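PDB 1T3Q: quinoline 2-oxidoreductase medium subunit from Pseudomonas putida, which carries FAD as the medium subunit of a molybdenum hydroxylase that oxidises quinoline, and probably takes part in electron transfer. Local coordinates for residues Ala197-Gln202 and Val207-Ala212; Val231-Val234 and Ser238-Ala241. All blocks are in the same frame, centred on the assembly; numbering follows the deposited sequence.

Contact 1: residues Ala197-Gln202 and Val207-Ala212; sequences AGLSMQ and VAARIA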
loop_
_atom_site.group_PDB
_atom_site.type_symbol
_atom_site.label_atom_id
_atom_site.label_comp_id
_atom_site.label_asym_id
_atom_site.label_seq_id
_atom_site.Cartn_x
_atom_site.Cartn_y
_atom_site.Cartn_z
ATOM N N ALA C 197 19.033 -49.313 32.599
ATOM C CA ALA C 197 19.427 -50.574 33.201
ATOM C C ALA C 197 20.878 -50.850 32.855
ATOM O O ALA C 197 21.236 -50.945 31.678
ATOM C CB ALA C 197 18.539 -51.702 32.689
ATOM N N GLY C 198 21.709 -50.944 33.889
ATOM C CA GLY C 198 23.119 -51.230 33.700
ATOM C C GLY C 198 23.362 -52.624 34.244
ATOM O O GLY C 198 23.129 -52.883 35.426
ATOM N N LEU C 199 23.831 -53.528 33.390
ATOM C CA LEU C 199 24.058 -54.899 33.814
ATOM C C LEU C 199 25.446 -55.439 33.544
ATOM O O LEU C 199 26.122 -55.033 32.597
ATOM C CB LEU C 199 23.062 -55.835 33.131
ATOM C CG LEU C 199 21.576 -55.521 33.254
ATOM C CD1 LEU C 199 20.791 -56.544 32.449
ATOM C CD2 LEU C 199 21.156 -55.535 34.713
ATOM N N SER C 200 25.851 -56.370 34.396
ATOM C CA SER C 200 27.121 -57.059 34.264
ATOM C C SER C 200 26.704 -58.523 34.189
ATOM O O SER C 200 26.077 -59.046 35.114
ATOM C CB SER C 200 28.004 -56.820 35.484
ATOM O OG SER C 200 29.192 -57.586 35.383
ATOM N N MET C 201 27.022 -59.173 33.078
ATOM C CA MET C 201 26.652 -60.566 32.890
ATOM C C MET C 201 27.880 -61.461 32.798
ATOM O O MET C 201 28.803 -61.193 32.032
ATOM C CB MET C 201 25.821 -60.724 31.614
ATOM C CG MET C 201 24.626 -59.783 31.503
ATOM S SD MET C 201 23.300 -60.114 32.683
ATOM C CE MET C 201 22.315 -61.287 31.754
ATOM N N GLN C 202 27.883 -62.524 33.594
ATOM C CA GLN C 202 28.976 -63.486 33.593
ATOM C C GLN C 202 28.282 -64.763 33.148
ATOM O O GLN C 202 27.703 -65.486 33.960
ATOM C CB GLN C 202 29.546 -63.646 35.000
ATOM C CG GLN C 202 31.052 -63.811 35.038
ATOM C CD GLN C 202 31.767 -62.596 35.602
ATOM O OE1 GLN C 202 31.510 -62.179 36.732
ATOM N NE2 GLN C 202 32.674 -62.027 34.821
ATOM N N VAL C 207 25.396 -60.603 37.380
ATOM C CA VAL C 207 26.263 -60.563 38.551
ATOM C C VAL C 207 26.182 -59.198 39.229
ATOM O O VAL C 207 26.449 -59.068 40.419
ATOM C CB VAL C 207 27.736 -60.857 38.170
ATOM C CG1 VAL C 207 27.832 -62.220 37.498
ATOM C CG2 VAL C 207 28.267 -59.778 37.244
ATOM N N ALA C 208 25.802 -58.183 38.459
ATOM C CA ALA C 208 25.671 -56.831 38.984
ATOM C C ALA C 208 24.599 -56.097 38.191
ATOM O O ALA C 208 24.515 -56.239 36.972
ATOM C CB ALA C 208 27.000 -56.091 38.875
ATOM N N ALA C 209 23.785 -55.308 38.885
ATOM C CA ALA C 209 22.723 -54.569 38.222
ATOM C C ALA C 209 22.466 -53.218 38.870
ATOM O O ALA C 209 22.554 -53.075 40.086
ATOM C CB ALA C 209 21.431 -55.395 38.222
ATOM N N ARG C 210 22.169 -52.230 38.032
ATOM C CA ARG C 210 21.838 -50.884 38.481
ATOM C C ARG C 210 20.629 -50.470 37.652
ATOM O O ARG C 210 20.745 -50.206 36.455
ATOM C CB ARG C 210 22.999 -49.908 38.248
ATOM C CG ARG C 210 24.189 -50.107 39.182
ATOM C CD ARG C 210 23.867 -49.729 40.631
ATOM N NE ARG C 210 23.674 -48.290 40.807
ATOM C CZ ARG C 210 23.519 -47.691 41.987
ATOM N NH1 ARG C 210 23.532 -48.405 43.107
ATOM N NH2 ARG C 210 23.349 -46.377 42.050
ATOM N N ILE C 211 19.468 -50.451 38.296
ATOM C CA ILE C 211 18.215 -50.083 37.651
ATOM C C ILE C 211 17.802 -48.719 38.183
ATOM O O ILE C 211 17.778 -48.508 39.397
ATOM C CB ILE C 211 17.101 -51.100 37.984
ATOM C CG1 ILE C 211 17.595 -52.523 37.706
ATOM C CG2 ILE C 211 15.846 -50.789 37.171
ATOM C CD1 ILE C 211 18.114 -52.739 36.296
ATOM N N ALA C 212 17.481 -47.796 37.280
ATOM C CA ALA C 212 17.083 -46.452 37.678
ATOM C C ALA C 212 15.888 -45.937 36.889
ATOM O O ALA C 212 15.769 -46.178 35.689
ATOM C CB ALA C 212 18.260 -45.492 37.514
#

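Contact 2: residues Val231-Val234 and Ser238-Ala241; sequences VGKV and STAA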
loop_
_atom_site.group_PDB
_atom_site.type_symbol
_atom_site.label_atom_id
_atom_site.label_comp_id
_atom_site.label_asym_id
_atom_site.label_seq_id
_atom_site.Cartn_x
_atom_site.Cartn_y
_atom_site.Cartn_z
ATOM N N VAL C 231 20.658 -59.809 41.091
ATOM C CA VAL C 231 21.956 -60.442 41.315
ATOM C C VAL C 231 21.879 -61.967 41.365
ATOM O O VAL C 231 21.213 -62.539 42.232
ATOM C CB VAL C 231 22.602 -59.942 42.624
ATOM C CG1 VAL C 231 23.930 -60.654 42.856
ATOM C CG2 VAL C 231 22.818 -58.440 42.550
ATOM N N GLY C 232 22.566 -62.610 40.422
ATOM C CA GLY C 232 22.596 -64.060 40.362
ATOM C C GLY C 232 21.484 -64.702 39.553
ATOM O O GLY C 232 21.378 -65.927 39.490
ATOM N N LYS C 233 20.649 -63.894 38.915
ATOM C CA LYS C 233 19.557 -64.468 38.147
ATOM C C LYS C 233 19.720 -64.440 36.636
ATOM O O LYS C 233 20.388 -63.566 36.079
ATOM C CB LYS C 233 18.236 -63.798 38.548
ATOM C CG LYS C 233 17.871 -64.076 39.998
ATOM C CD LYS C 233 16.455 -63.681 40.336
ATOM C CE LYS C 233 16.142 -64.046 41.772
ATOM N NZ LYS C 233 17.093 -63.383 42.706
ATOM N N VAL C 234 19.140 -65.443 35.986
ATOM C CA VAL C 234 19.149 -65.523 34.537
ATOM C C VAL C 234 17.992 -64.601 34.200
ATOM O O VAL C 234 16.855 -64.857 34.599
ATOM C CB VAL C 234 18.818 -66.942 34.034
ATOM C CG1 VAL C 234 18.629 -66.925 32.524
ATOM C CG2 VAL C 234 19.934 -67.901 34.417
ATOM N N SER C 238 9.883 -63.210 32.930
ATOM C CA SER C 238 9.324 -63.215 34.280
ATOM C C SER C 238 10.225 -62.522 35.300
ATOM O O SER C 238 9.737 -61.848 36.208
ATOM C CB SER C 238 9.039 -64.651 34.733
ATOM O OG SER C 238 10.229 -65.417 34.782
ATOM N N THR C 239 11.535 -62.690 35.148
ATOM C CA THR C 239 12.495 -62.081 36.063
ATOM C C THR C 239 12.533 -60.572 35.861
ATOM O O THR C 239 12.547 -59.804 36.827
ATOM C CB THR C 239 13.917 -62.648 35.843
ATOM O OG1 THR C 239 13.899 -64.068 36.037
ATOM C CG2 THR C 239 14.896 -62.028 36.829
ATOM N N ALA C 240 12.560 -60.147 34.603
ATOM C CA ALA C 240 12.583 -58.726 34.296
ATOM C C ALA C 240 11.282 -58.103 34.794
ATOM O O ALA C 240 11.266 -56.964 35.259
ATOM C CB ALA C 240 12.737 -58.515 32.795
ATOM N N ALA C 241 10.192 -58.864 34.703
ATOM C CA ALA C 241 8.889 -58.388 35.153
ATOM C C ALA C 241 8.881 -58.187 36.666
ATOM O O ALA C 241 8.393 -57.172 37.161
ATOM C CB ALA C 241 7.800 -59.378 34.752
#

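Contact 1: residues Ala197-Gln202 and Val207-Ala212
V207 splits its two methyls between two neighbours, CG2 against S200 and CG1 against Q202. CG2 comes up against the serine side chain, 3.5 Å from S200 CB and only 3.0 Å from S200 OG, tight contacts, closer than usual for a methyl. The other branch reaches Q202, two residues on along the partner strand, with V207 CG1 3.3 Å from Q202 CB where the two side chains cross at about a right angle. The serine hydroxyl lies trans to its own backbone N (chi1 175°), and this swings OG over to the CG2 methyl. An alanine in place of V207 would remove both branches and would probably leave a gap beside S200, with the Q202 chain freer to swing. V207 sits in a classic beta bulge of the antiparallel hairpin formed by strands 193-202 and 205-214: V207 and A208 together face S200, whose carbonyl takes a straight 2.8 Å bond from V207 N to S200 O and a weak second one from A208 N. Beyond the bulge the pairing is regular. G198 and R210 form a hydrogen-bonded pair, G198 N lying 2.8 Å from R210 O. G198 puts no bump opposite the arginine, whose bent chain leads off from the hairpin. A208 lays its methyl against S200 CB, and L176 touches S200, A208 and R210 on this face. On the other face L199 places CD2 over the A209 methyl, 3.5 Å from A209 CB; with chi1 at -54° its branch lies beside its own N and leans across to the neighbouring strand. I211 leans the opposite way, its CD1 methyl 3.8 Å from A197 CB. Helix 261-284 covers this face, bringing A279 against both A197 and L199.

Contact 2: residues Val231-Val234 and Ser238-Ala241
T239 meets the incoming loop with its methyl and hydroxyl at once. Its CG2 methyl packs loosely against the aliphatic part of K233, lying 4.2 Å from both K233 CB and K233 CD, so it touches the flank of the lysine chain and never its ammonium. The hydroxyl faces the next residue: T239 OG1 stands 3.4 Å from V234 O, near but not hydrogen-bonded. With CG2 trans to the threonine N and OG1 beside that N (chi1 -59°), the methyl falls to the K233 flank. The lysine runs nearly straight through its middle and then bends at the last torsion (chi4 58°), which carries NZ off from the threonine. There NZ hydrogen-bonds to F229 O and makes a cation-pi contact with the ring of F229, a residue that also touches T239. T239 OG1 in turn is hydrogen-bonded to D236 OD2, an oxygen that S238 OG also reaches, just ahead of helix 237-248. Further back, the chain leaves helix 224-230 at V231 and G232 follows with positive phi (88°), a backbone shape that calls for glycine, while backbone hydrogen bonds of G232 and K233 with C206 and a bond from G232 O to R205 NH2 fix the loop to the start of strand 205-214. This is the short surface connection between helices 224-230 and 237-248 in the C-terminal domain. The carbonyl of F229 near a helix C-terminal end would tend to favour the charged form of the lysine, and with the polar ends of K233 and T239 engaged elsewhere, what passes directly between these two residues is van der Waals packing.

Overall arrangement
Following the chain from the N terminus, past the FAD-binding part, strand 193-202 turns back through residues 203-204 and contact 1 closes that short turn as a hairpin. Strand 205-214 then leads by way of strand 221-222 and helix 224-230 to contact 2, which closes the short link, residues 235-237, that leads into helix 237-248. The two contacts follow in series, neither nested nor crossed, with centres about 11 Å apart. They meet directly, V207 O lying 3.8 Å from V231 CG1. I235, in the second loop, packs on L199. Together they join the sheet to helices 224-230 and 237-248.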